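Local coordinates for protein gamma-glutamyltranspeptidase (Streptomyces lincolnensis, PDB 6J3I) that probably acts as an Ntn-hydrolase of the gamma-glutamyltranspeptidase family, cleaving or transferring gamma-glutamyl-type amide groups, as a homologue of the lincomycin-pathway enzyme LmbA, at residues C422-V427 with V434-S439; A36-V41 with L117-H122; E586-A591 with A604-G609; G13-T18 with S25-L30. The protein carries 1 engineered substitution. All blocks are in the same frame, centred on the assembly; numbering follows the deposited sequence.

Contact 1 of 4, residues C422-V427 with V434-S439; sequences CHLDVV and VAATPS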
loop_
_atom_site.group_PDB
_atom_site.type_symbol
_atom_site.label_atom_id
_atom_site.label_comp_id
_atom_site.label_asym_id
_atom_site.label_seq_id
_atom_site.Cartn_x
_atom_site.Cartn_y
_atom_site.Cartn_z
ATOM N N CYS A 422 -1.088 4.263 2.981
ATOM C CA CYS A 422 -1.924 5.309 2.446
ATOM C C CYS A 422 -2.139 5.064 0.967
ATOM O O CYS A 422 -1.562 4.141 0.374
ATOM C CB CYS A 422 -1.228 6.654 2.636
ATOM S SG CYS A 422 -0.870 7.042 4.356
ATOM N N HIS A 423 -2.983 5.901 0.379
ATOM C CA HIS A 423 -3.132 5.950 -1.063
ATOM C C HIS A 423 -3.332 7.373 -1.583
ATOM O O HIS A 423 -3.790 8.260 -0.866
ATOM C CB HIS A 423 -4.254 5.036 -1.564
ATOM C CG HIS A 423 -4.123 4.721 -3.015
ATOM N ND1 HIS A 423 -4.811 5.399 -3.998
ATOM C CD2 HIS A 423 -3.285 3.881 -3.657
ATOM C CE1 HIS A 423 -4.430 4.948 -5.179
ATOM N NE2 HIS A 423 -3.507 4.026 -5.001
ATOM N N LEU A 424 -2.975 7.561 -2.850
ATOM C CA LEU A 424 -2.965 8.858 -3.478
ATOM C C LEU A 424 -3.041 8.713 -5.014
ATOM O O LEU A 424 -2.231 8.002 -5.608
ATOM C CB LEU A 424 -1.694 9.568 -3.018
ATOM C CG LEU A 424 -1.270 10.854 -3.708
ATOM C CD1 LEU A 424 -0.934 11.945 -2.711
ATOM C CD2 LEU A 424 -0.074 10.546 -4.584
ATOM N N ASP A 425 -4.034 9.379 -5.619
ATOM C CA ASP A 425 -4.290 9.391 -7.076
ATOM C C ASP A 425 -4.393 10.808 -7.599
ATOM O O ASP A 425 -5.044 11.639 -6.969
ATOM C CB ASP A 425 -5.647 8.787 -7.398
ATOM C CG ASP A 425 -5.729 7.364 -7.077
ATOM O OD1 ASP A 425 -4.859 6.617 -7.566
ATOM O OD2 ASP A 425 -6.679 6.987 -6.366
ATOM N N VAL A 426 -3.814 11.067 -8.771
ATOM C CA VAL A 426 -3.918 12.385 -9.419
ATOM C C VAL A 426 -4.084 12.268 -10.938
ATOM O O VAL A 426 -3.432 11.454 -11.572
ATOM C CB VAL A 426 -2.682 13.259 -9.138
ATOM C CG1 VAL A 426 -2.913 14.684 -9.632
ATOM C CG2 VAL A 426 -2.353 13.285 -7.654
ATOM N N VAL A 427 -4.972 13.085 -11.496
ATOM C CA VAL A 427 -5.061 13.296 -12.946
ATOM C C VAL A 427 -5.086 14.806 -13.190
ATOM O O VAL A 427 -5.801 15.525 -12.490
ATOM C CB VAL A 427 -6.284 12.582 -13.588
ATOM C CG1 VAL A 427 -7.610 13.075 -13.018
ATOM C CG2 VAL A 427 -6.263 12.729 -15.107
ATOM N N VAL A 434 -1.406 9.343 -12.162
ATOM C CA VAL A 434 -0.591 8.594 -11.199
ATOM C C VAL A 434 -1.499 7.895 -10.204
ATOM O O VAL A 434 -2.581 8.388 -9.883
ATOM C CB VAL A 434 0.302 9.478 -10.302
ATOM C CG1 VAL A 434 1.684 8.862 -10.168
ATOM C CG2 VAL A 434 0.374 10.913 -10.789
ATOM N N ALA A 435 -1.021 6.774 -9.680
ATOM C CA ALA A 435 -1.649 6.112 -8.544
ATOM C C ALA A 435 -0.542 5.477 -7.705
ATOM O O ALA A 435 0.279 4.717 -8.228
ATOM C CB ALA A 435 -2.646 5.064 -9.015
ATOM N N ALA A 436 -0.511 5.805 -6.416
ATOM C CA ALA A 436 0.560 5.350 -5.522
ATOM C C ALA A 436 -0.007 4.917 -4.182
ATOM O O ALA A 436 -0.915 5.558 -3.656
ATOM C CB ALA A 436 1.582 6.460 -5.322
ATOM N N THR A 437 0.532 3.837 -3.623
ATOM C CA THR A 437 0.172 3.426 -2.258
ATOM C C THR A 437 1.446 3.361 -1.420
ATOM O O THR A 437 2.085 2.314 -1.338
ATOM C CB THR A 437 -0.745 2.163 -2.188
ATOM O OG1 THR A 437 -0.292 1.232 -1.201
ATOM C CG2 THR A 437 -0.823 1.476 -3.497
ATOM N N PRO A 438 1.833 4.515 -0.831
ATOM C CA PRO A 438 2.966 4.555 0.086
ATOM C C PRO A 438 2.595 4.028 1.470
ATOM O O PRO A 438 1.459 4.187 1.926
ATOM C CB PRO A 438 3.331 6.046 0.148
ATOM C CG PRO A 438 2.065 6.752 -0.148
ATOM C CD PRO A 438 1.290 5.865 -1.080
ATOM N N SER A 439 3.581 3.424 2.120
ATOM C CA SER A 439 3.404 2.746 3.382
ATOM C C SER A 439 4.743 2.632 4.082
ATOM O O SER A 439 5.762 3.093 3.561
ATOM C CB SER A 439 2.881 1.345 3.126
ATOM O OG SER A 439 2.301 0.808 4.294
#

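Contact 2 of 4, residues A36-V41 with L117-H122; sequences AYDAAV and LLLRDH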
loop_
_atom_site.group_PDB
_atom_site.type_symbol
_atom_site.label_atom_id
_atom_site.label_comp_id
_atom_site.label_asym_id
_atom_site.label_seq_id
_atom_site.Cartn_x
_atom_site.Cartn_y
_atom_site.Cartn_z
ATOM N N ALA A 36 0.549 16.190 -12.604
ATOM C CA ALA A 36 0.122 15.112 -11.703
ATOM C C ALA A 36 1.246 14.544 -10.826
ATOM O O ALA A 36 1.021 14.178 -9.677
ATOM C CB ALA A 36 -0.516 13.994 -12.510
ATOM N N TYR A 37 2.450 14.491 -11.386
ATOM C CA TYR A 37 3.624 13.903 -10.733
ATOM C C TYR A 37 4.198 14.872 -9.696
ATOM O O TYR A 37 4.539 14.464 -8.588
ATOM C CB TYR A 37 4.649 13.467 -11.804
ATOM C CG TYR A 37 3.972 12.644 -12.892
ATOM C CD1 TYR A 37 3.294 11.472 -12.567
ATOM C CD2 TYR A 37 3.913 13.083 -14.211
ATOM C CE1 TYR A 37 2.625 10.730 -13.530
ATOM C CE2 TYR A 37 3.247 12.342 -15.191
ATOM C CZ TYR A 37 2.603 11.164 -14.837
ATOM O OH TYR A 37 1.921 10.408 -15.760
ATOM N N ASP A 38 4.265 16.156 -10.038
ATOM C CA ASP A 38 4.578 17.189 -9.049
ATOM C C ASP A 38 3.619 17.073 -7.857
ATOM O O ASP A 38 4.024 17.119 -6.702
ATOM C CB ASP A 38 4.450 18.595 -9.646
ATOM C CG ASP A 38 5.439 18.856 -10.760
ATOM O OD1 ASP A 38 6.652 18.662 -10.552
ATOM O OD2 ASP A 38 5.013 19.275 -11.861
ATOM N N ALA A 39 2.339 16.904 -8.162
ATOM C CA ALA A 39 1.292 16.921 -7.154
ATOM C C ALA A 39 1.359 15.735 -6.220
ATOM O O ALA A 39 1.188 15.885 -5.013
ATOM C CB ALA A 39 -0.056 16.961 -7.825
ATOM N N ALA A 40 1.576 14.561 -6.794
ATOM C CA ALA A 40 1.742 13.336 -6.026
ATOM C C ALA A 40 2.931 13.398 -5.063
ATOM O O ALA A 40 2.814 13.014 -3.896
ATOM C CB ALA A 40 1.886 12.151 -6.965
ATOM N N VAL A 41 4.070 13.877 -5.553
ATOM C CA VAL A 41 5.247 14.037 -4.700
ATOM C C VAL A 41 4.874 14.897 -3.485
ATOM O O VAL A 41 5.098 14.486 -2.356
ATOM C CB VAL A 41 6.466 14.608 -5.468
ATOM C CG1 VAL A 41 7.576 15.035 -4.513
ATOM C CG2 VAL A 41 7.010 13.571 -6.444
ATOM N N LEU A 117 12.937 10.242 -8.244
ATOM C CA LEU A 117 12.934 9.803 -9.650
ATOM C C LEU A 117 11.709 10.311 -10.388
ATOM O O LEU A 117 11.819 10.800 -11.516
ATOM C CB LEU A 117 12.975 8.273 -9.793
ATOM C CG LEU A 117 14.279 7.556 -10.154
ATOM C CD1 LEU A 117 13.954 6.098 -10.439
ATOM C CD2 LEU A 117 15.003 8.157 -11.354
ATOM N N LEU A 118 10.547 10.169 -9.756
ATOM C CA LEU A 118 9.302 10.658 -10.339
ATOM C C LEU A 118 9.391 12.160 -10.566
ATOM O O LEU A 118 8.999 12.659 -11.616
ATOM C CB LEU A 118 8.099 10.336 -9.444
ATOM C CG LEU A 118 6.741 10.508 -10.142
ATOM C CD1 LEU A 118 6.504 9.459 -11.218
ATOM C CD2 LEU A 118 5.609 10.477 -9.135
ATOM N N LEU A 119 9.935 12.858 -9.578
ATOM C CA LEU A 119 10.063 14.307 -9.645
ATOM C C LEU A 119 10.998 14.748 -10.768
ATOM O O LEU A 119 10.734 15.741 -11.426
ATOM C CB LEU A 119 10.555 14.913 -8.316
ATOM C CG LEU A 119 9.859 16.179 -7.788
ATOM C CD1 LEU A 119 10.817 17.003 -6.936
ATOM C CD2 LEU A 119 9.259 17.076 -8.857
ATOM N N ARG A 120 12.076 14.009 -10.995
ATOM C CA ARG A 120 13.102 14.453 -11.941
ATOM C C ARG A 120 12.826 14.015 -13.386
ATOM O O ARG A 120 13.105 14.782 -14.304
ATOM C CB ARG A 120 14.510 14.115 -11.403
ATOM C CG ARG A 120 15.579 13.587 -12.356
ATOM C CD ARG A 120 15.776 12.108 -12.088
ATOM N NE ARG A 120 17.109 11.632 -12.430
ATOM C CZ ARG A 120 17.385 10.576 -13.191
ATOM N NH1 ARG A 120 18.650 10.249 -13.402
ATOM N NH2 ARG A 120 16.428 9.833 -13.739
ATOM N N ASP A 121 12.245 12.831 -13.584
ATOM C CA ASP A 121 11.922 12.316 -14.935
ATOM C C ASP A 121 10.582 12.808 -15.477
ATOM O O ASP A 121 10.419 12.947 -16.692
ATOM C CB ASP A 121 11.894 10.776 -14.959
ATOM C CG ASP A 121 13.245 10.144 -14.688
ATOM O OD1 ASP A 121 14.273 10.850 -14.751
ATOM O OD2 ASP A 121 13.278 8.921 -14.425
ATOM N N HIS A 122 9.613 13.008 -14.587
ATOM C CA HIS A 122 8.248 13.382 -15.002
ATOM C C HIS A 122 7.696 14.653 -14.375
ATOM O O HIS A 122 6.609 15.089 -14.739
ATOM C CB HIS A 122 7.283 12.231 -14.731
ATOM C CG HIS A 122 7.690 10.937 -15.365
ATOM N ND1 HIS A 122 7.270 10.555 -16.620
ATOM C CD2 HIS A 122 8.480 9.937 -14.911
ATOM C CE1 HIS A 122 7.785 9.375 -16.914
ATOM N NE2 HIS A 122 8.520 8.976 -15.893
#

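Contact 3 of 4, residues E586-A591 with A604-G609; sequences EGRLCA and AANPRG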
loop_
_atom_site.group_PDB
_atom_site.type_symbol
_atom_site.label_atom_id
_atom_site.label_comp_id
_atom_site.label_asym_id
_atom_site.label_seq_id
_atom_site.Cartn_x
_atom_site.Cartn_y
_atom_site.Cartn_z
ATOM N N GLU A 586 -15.176 -1.175 5.717
ATOM C CA GLU A 586 -14.454 -1.968 4.711
ATOM C C GLU A 586 -14.047 -1.108 3.519
ATOM O O GLU A 586 -14.902 -0.628 2.774
ATOM C CB GLU A 586 -15.326 -3.126 4.231
ATOM C CG GLU A 586 -15.674 -4.151 5.317
ATOM C CD GLU A 586 -14.536 -5.109 5.633
ATOM O OE1 GLU A 586 -14.251 -5.360 6.835
ATOM O OE2 GLU A 586 -13.929 -5.610 4.662
ATOM N N GLY A 587 -12.738 -0.906 3.362
ATOM C CA GLY A 587 -12.169 -0.170 2.232
ATOM C C GLY A 587 -11.822 1.271 2.562
ATOM O O GLY A 587 -12.581 1.949 3.245
ATOM N N ARG A 588 -10.661 1.727 2.093
ATOM C CA ARG A 588 -10.324 3.151 2.097
ATOM C C ARG A 588 -9.943 3.572 0.666
ATOM O O ARG A 588 -8.855 4.095 0.400
ATOM C CB ARG A 588 -9.237 3.474 3.145
ATOM C CG ARG A 588 -9.747 3.526 4.592
ATOM C CD ARG A 588 -9.206 2.397 5.455
ATOM N NE ARG A 588 -7.762 2.536 5.703
ATOM C CZ ARG A 588 -6.931 1.546 6.051
ATOM N NH1 ARG A 588 -7.376 0.291 6.196
ATOM N NH2 ARG A 588 -5.632 1.808 6.231
ATOM N N LEU A 589 -10.881 3.345 -0.246
ATOM C CA LEU A 589 -10.657 3.529 -1.683
ATOM C C LEU A 589 -10.479 4.991 -2.103
ATOM O O LEU A 589 -11.077 5.909 -1.522
ATOM C CB LEU A 589 -11.803 2.907 -2.487
ATOM C CG LEU A 589 -11.916 1.377 -2.448
ATOM C CD1 LEU A 589 -13.363 0.930 -2.636
ATOM C CD2 LEU A 589 -11.025 0.730 -3.500
ATOM N N CYS A 590 -9.630 5.174 -3.112
ATOM C CA CYS A 590 -9.444 6.442 -3.802
ATOM C C CYS A 590 -9.570 6.159 -5.291
ATOM O O CYS A 590 -9.247 5.073 -5.741
ATOM C CB CYS A 590 -8.068 7.027 -3.490
ATOM S SG CYS A 590 -7.671 7.058 -1.734
ATOM N N ALA A 591 -10.068 7.135 -6.040
ATOM C CA ALA A 591 -10.211 6.998 -7.486
ATOM C C ALA A 591 -10.218 8.363 -8.144
ATOM O O ALA A 591 -10.897 9.271 -7.676
ATOM C CB ALA A 591 -11.490 6.244 -7.832
ATOM N N ALA A 604 -13.424 10.407 -6.791
ATOM C CA ALA A 604 -14.228 9.981 -5.659
ATOM C C ALA A 604 -13.313 9.593 -4.528
ATOM O O ALA A 604 -12.119 9.373 -4.743
ATOM C CB ALA A 604 -15.127 8.815 -6.038
ATOM N N ALA A 605 -13.881 9.521 -3.328
ATOM C CA ALA A 605 -13.141 9.067 -2.152
ATOM C C ALA A 605 -14.021 8.385 -1.107
ATOM O O ALA A 605 -15.221 8.645 -0.987
ATOM C CB ALA A 605 -12.369 10.214 -1.520
ATOM N N ASN A 606 -13.372 7.511 -0.353
ATOM C CA ASN A 606 -13.983 6.754 0.733
ATOM C C ASN A 606 -14.441 7.617 1.921
ATOM O O ASN A 606 -13.655 8.421 2.434
ATOM C CB ASN A 606 -12.969 5.732 1.236
ATOM C CG ASN A 606 -13.337 5.184 2.588
ATOM O OD1 ASN A 606 -14.345 4.499 2.732
ATOM N ND2 ASN A 606 -12.546 5.518 3.600
ATOM N N PRO A 607 -15.696 7.428 2.391
ATOM C CA PRO A 607 -16.133 8.191 3.559
ATOM C C PRO A 607 -15.883 7.528 4.917
ATOM O O PRO A 607 -16.022 8.188 5.944
ATOM C CB PRO A 607 -17.628 8.331 3.320
ATOM C CG PRO A 607 -17.995 7.046 2.667
ATOM C CD PRO A 607 -16.796 6.596 1.868
ATOM N N ARG A 608 -15.509 6.254 4.918
ATOM C CA ARG A 608 -15.340 5.482 6.157
ATOM C C ARG A 608 -14.094 5.940 6.896
ATOM O O ARG A 608 -12.997 5.944 6.327
ATOM C CB ARG A 608 -15.209 3.987 5.875
ATOM C CG ARG A 608 -16.269 3.422 4.948
ATOM C CD ARG A 608 -15.847 2.056 4.470
ATOM N NE ARG A 608 -16.800 1.439 3.561
ATOM C CZ ARG A 608 -17.013 1.806 2.297
ATOM N NH1 ARG A 608 -16.370 2.837 1.742
ATOM N NH2 ARG A 608 -17.896 1.133 1.572
ATOM N N GLY A 609 -14.281 6.310 8.161
ATOM C CA GLY A 609 -13.225 6.894 8.985
ATOM C C GLY A 609 -13.101 8.411 8.864
ATOM O O GLY A 609 -12.180 8.982 9.430
HETATM O O HOH W 1 -13.776 2.724 0.540
#

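Contact 4 of 4, residues G13-T18 with S25-L30; sequences GMVSST and SAMAVL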
loop_
_atom_site.group_PDB
_atom_site.type_symbol
_atom_site.label_atom_id
_atom_site.label_comp_id
_atom_site.label_asym_id
_atom_site.label_seq_id
_atom_site.Cartn_x
_atom_site.Cartn_y
_atom_site.Cartn_z
ATOM N N GLY A 13 -8.256 19.426 -12.875
ATOM C CA GLY A 13 -7.494 18.389 -12.204
ATOM C C GLY A 13 -8.276 17.756 -11.085
ATOM O O GLY A 13 -9.214 18.353 -10.563
ATOM N N MET A 14 -7.891 16.536 -10.726
ATOM C CA MET A 14 -8.541 15.808 -9.641
ATOM C C MET A 14 -7.498 15.118 -8.785
ATOM O O MET A 14 -6.476 14.638 -9.279
ATOM C CB MET A 14 -9.531 14.773 -10.182
ATOM C CG MET A 14 -10.753 15.348 -10.898
ATOM S SD MET A 14 -12.056 16.013 -9.832
ATOM C CE MET A 14 -12.888 17.107 -10.982
ATOM N N VAL A 15 -7.773 15.087 -7.488
ATOM C CA VAL A 15 -6.966 14.370 -6.531
ATOM C C VAL A 15 -7.876 13.546 -5.614
ATOM O O VAL A 15 -8.905 14.032 -5.143
ATOM C CB VAL A 15 -6.119 15.339 -5.701
ATOM C CG1 VAL A 15 -5.301 14.579 -4.666
ATOM C CG2 VAL A 15 -5.201 16.152 -6.609
ATOM N N SER A 16 -7.472 12.301 -5.377
ATOM C CA SER A 16 -8.082 11.442 -4.373
ATOM C C SER A 16 -6.994 10.822 -3.497
ATOM O O SER A 16 -5.970 10.336 -3.991
ATOM C CB SER A 16 -8.918 10.343 -5.014
ATOM O OG SER A 16 -9.720 9.723 -4.022
ATOM N N SER A 17 -7.225 10.864 -2.190
ATOM C CA SER A 17 -6.284 10.338 -1.219
ATOM C C SER A 17 -7.018 9.936 0.045
ATOM O O SER A 17 -8.213 10.190 0.197
ATOM C CB SER A 17 -5.169 11.358 -0.922
ATOM O OG SER A 17 -5.430 12.145 0.223
ATOM N N THR A 18 -6.268 9.306 0.941
ATOM C CA THR A 18 -6.762 8.845 2.241
ATOM C C THR A 18 -6.679 9.912 3.338
ATOM O O THR A 18 -6.919 9.605 4.513
ATOM C CB THR A 18 -5.967 7.610 2.704
ATOM O OG1 THR A 18 -4.568 7.910 2.670
ATOM C CG2 THR A 18 -6.230 6.439 1.804
ATOM N N SER A 25 -3.234 19.657 -0.640
ATOM C CA SER A 25 -1.826 20.021 -0.863
ATOM C C SER A 25 -1.354 19.651 -2.281
ATOM O O SER A 25 -0.690 20.450 -2.942
ATOM C CB SER A 25 -0.924 19.378 0.196
ATOM O OG SER A 25 -1.183 19.925 1.475
ATOM N N ALA A 26 -1.705 18.450 -2.738
ATOM C CA ALA A 26 -1.445 18.022 -4.116
ATOM C C ALA A 26 -2.189 18.905 -5.133
ATOM O O ALA A 26 -1.644 19.233 -6.189
ATOM C CB ALA A 26 -1.837 16.564 -4.297
ATOM N N MET A 27 -3.424 19.284 -4.802
ATOM C CA MET A 27 -4.237 20.159 -5.660
ATOM C C MET A 27 -3.677 21.588 -5.738
ATOM O O MET A 27 -3.698 22.206 -6.809
ATOM C CB MET A 27 -5.686 20.190 -5.176
ATOM C CG MET A 27 -6.653 20.879 -6.113
ATOM S SD MET A 27 -7.087 19.851 -7.518
ATOM C CE MET A 27 -7.540 21.101 -8.718
ATOM N N ALA A 28 -3.189 22.109 -4.614
ATOM C CA ALA A 28 -2.463 23.384 -4.617
ATOM C C ALA A 28 -1.293 23.399 -5.627
ATOM O O ALA A 28 -1.027 24.431 -6.256
ATOM C CB ALA A 28 -1.972 23.730 -3.219
ATOM N N VAL A 29 -0.621 22.258 -5.796
ATOM C CA VAL A 29 0.451 22.135 -6.794
ATOM C C VAL A 29 -0.112 22.310 -8.210
ATOM O O VAL A 29 0.400 23.126 -8.984
ATOM C CB VAL A 29 1.245 20.823 -6.634
ATOM C CG1 VAL A 29 2.235 20.619 -7.776
ATOM C CG2 VAL A 29 1.987 20.831 -5.308
ATOM N N LEU A 30 -1.167 21.569 -8.534
ATOM C CA LEU A 30 -1.899 21.758 -9.803
ATOM C C LEU A 30 -2.355 23.210 -10.027
ATOM O O LEU A 30 -2.238 23.729 -11.135
ATOM C CB LEU A 30 -3.105 20.808 -9.882
ATOM C CG LEU A 30 -2.958 19.399 -10.495
ATOM C CD1 LEU A 30 -1.548 18.837 -10.414
ATOM C CD2 LEU A 30 -3.970 18.433 -9.872
#

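Contact 1 of 4, residues C422-V427 with V434-S439
With CG anti to the backbone N (chi1 -161°), His423 lays its ring across the facing backbone, one face over Ala436 O, which is 2.9 Å from CD2. Thr437 meets the same ring at its edge, with CB in plane and 3.4 Å from His423 CD2. Asp425, on the same side, takes the other chi1 setting, with CG beside its backbone N (chi1 -66°), and this sets OD1 against the methyl of Ala435, 3.1 Å from CB, while OD2 lies at the edge of the imidazole. On the other face the contacts are purely apolar: Val434 CG2 rests 4.2 Å from Val426 CB.

The backbones run antiparallel. Leu424 with Ala436 and Val426 with Val434 are hydrogen-bonded pairs, each exchanging two N-H...O bonds, and Asp425 with Ala435 is the non-hydrogen-bonded pair between them. Past the strand ends Cys422 N still reaches Pro438 O at 2.8 Å, almost straight (174°). Ala421, just before Cys422, is probably the engineered replacement of the family's threonine nucleophile. This is a beta hairpin in the core of an Ntn-hydrolase fold, with the probable nucleophile position just ahead of its first strand.

Contact 2 of 4, residues A36-V41 with L117-H122
Asp38 OD2 is gripped by two groups beyond the contact, Asn35 N and Thr124 OG1, while OD1 accepts from Lys125 N and also lies 3.5 Å from Leu119 CD2. The acid sits in the first turn of helix 36-50, in an antiparallel helix pair (signed crossing angle -162°, axes 9.1 Å apart) that belongs to a helical layer packed on a sheet of the Ntn-hydrolase fold.

Tyr37 does most of the work. Its CG stands anti to its carbonyl carbon (chi1 -49°), which sends the ring out along the end of the partner helix. There His122 turns an edge to the tyrosine face, a tilted edge-to-face pair with planes 59° apart and centroids separated by 5.5 Å. The histidine's CB presses on the ring 3.5 Å from Tyr37 CD2, while the backbone O of His122 lies at the ring's edge, near its plane, itself bonded to Asn35 ND2. Leu118 crosses Tyr37 at about a right angle, CG 4.0 Å from Tyr37 CB. The phenol OH goes on to Met433 O, tying the helix to the hairpin strand 433-436.

An alanine in place of Tyr37 would probably leave Met433 O without this donor and open a gap beside His122 and Leu118.

One turn further on, CG2 of Val41 fits between the two leucines, 4.3 Å from Leu118 CD2 and 4.1 Å from Leu119 CG.

Contact 3 of 4, residues E586-A591 with A604-G609
An Asx turn built on Asn606 finishes the beta hairpin of strands 590-594 and 601-605, just where segment 604-609 leaves its partner at Leu589. In the hairpin proper Cys590 and Ala605 form a non-hydrogen-bonded pair, and next to it Ala604 N donates to Ala591 O at 2.9 Å, with a weak return bond. One residue beyond the strand, Asn606 N still finds Leu589 O at 3.0 Å.

The asparagine carries CG anti to its backbone N (chi1 163°), a torsion that takes the amide across to the Gly587-Arg588 backbone. Its OD1 has three donors. Arg608 NH1 comes in the carbonyl plane at 2.8 Å, with OD1 also lying in the guanidinium plane. Arg608 N closes the turn at 3.0 Å from OD1, from above the carbonyl plane (55° out of it). A water gives the third bond, 2.9 Å from OD1, and accepts from Leu589 N, bridging the two segments. Asn606 ND2 donates to Arg608 O at 2.8 Å. The same nitrogen also packs against CG and CA of Arg588.

A leucine replacing Asn606 would probably leave Arg608 N, Arg608 O and the bridging water without their partner and take one of several holds off the arginine.

Arg608 is also pinned by Glu560 at NE and Ile533 O at NH2, while one face of its guanidinium lies over Glu586 O, 3.3 Å from CZ.

Contact 4 of 4, residues G13-T18 with S25-L30
Gly13 and Val15 lie on a strand that runs nearly opposite to the helix carrying Ala26, Met27 and Leu30, the two axes 163° apart in direction and 8.4 Å apart at their closest. No hydrogen bond crosses between them; the contact is made by apolar groups.

Val15 is the main strand residue in the contact. Its CG1 meets the methyl of Ala26, 4.0 Å from CB, and CG2 faces the helix between Met27 and Leu30. That branch is 4.3 Å from Met27 SD and 4.2 Å from Leu30 CD2. Met27 leaves the helix with CG anti to its backbone N (chi1 -171°) and then bends at chi2 (77°), which curls the thioether back over the strand and sets CE 3.7 Å from Gly13 O. At Gly13 the fit depends on the missing side chain: Leu30 CD2 lies 4.2 Å from the CA of Gly13, and a beta carbon there would run into that methyl.

Along its edges the strand is hydrogen-bonded to 424-428 and to 613-616. Its other face turns Met14 and Ser16 toward strand 590-594, while helix 36-50 packs beside Val29 and Leu30. A strand covered by a helix on one face and by a second sheet on the other fits the four-layered alpha-beta-beta-alpha sandwich characteristic of Ntn hydrolases.

Overall arrangement
Along the chain the segments open with contact 4, then contact 2, contact 1 and finally contact 3, each closing before the next begins. Contact 1 sits in the middle, its centre about 10 Å from that of contact 4, 12 Å from contact 2 and 13 Å from contact 3. Strand 13-17 lies beside strand 424-428, and helices 20-31 and 36-50, consecutive in the chain, pack over that side. From the opposite side hairpin 590-605 approaches, Ser16 OG reaching Ala604 O. Contacts 2 and 3 stay apart, their nearest atoms about 12 Å from each other. Helices on one side and the facing hairpin on the other thus sandwich the strands, one of which soon follows the probable nucleophile position.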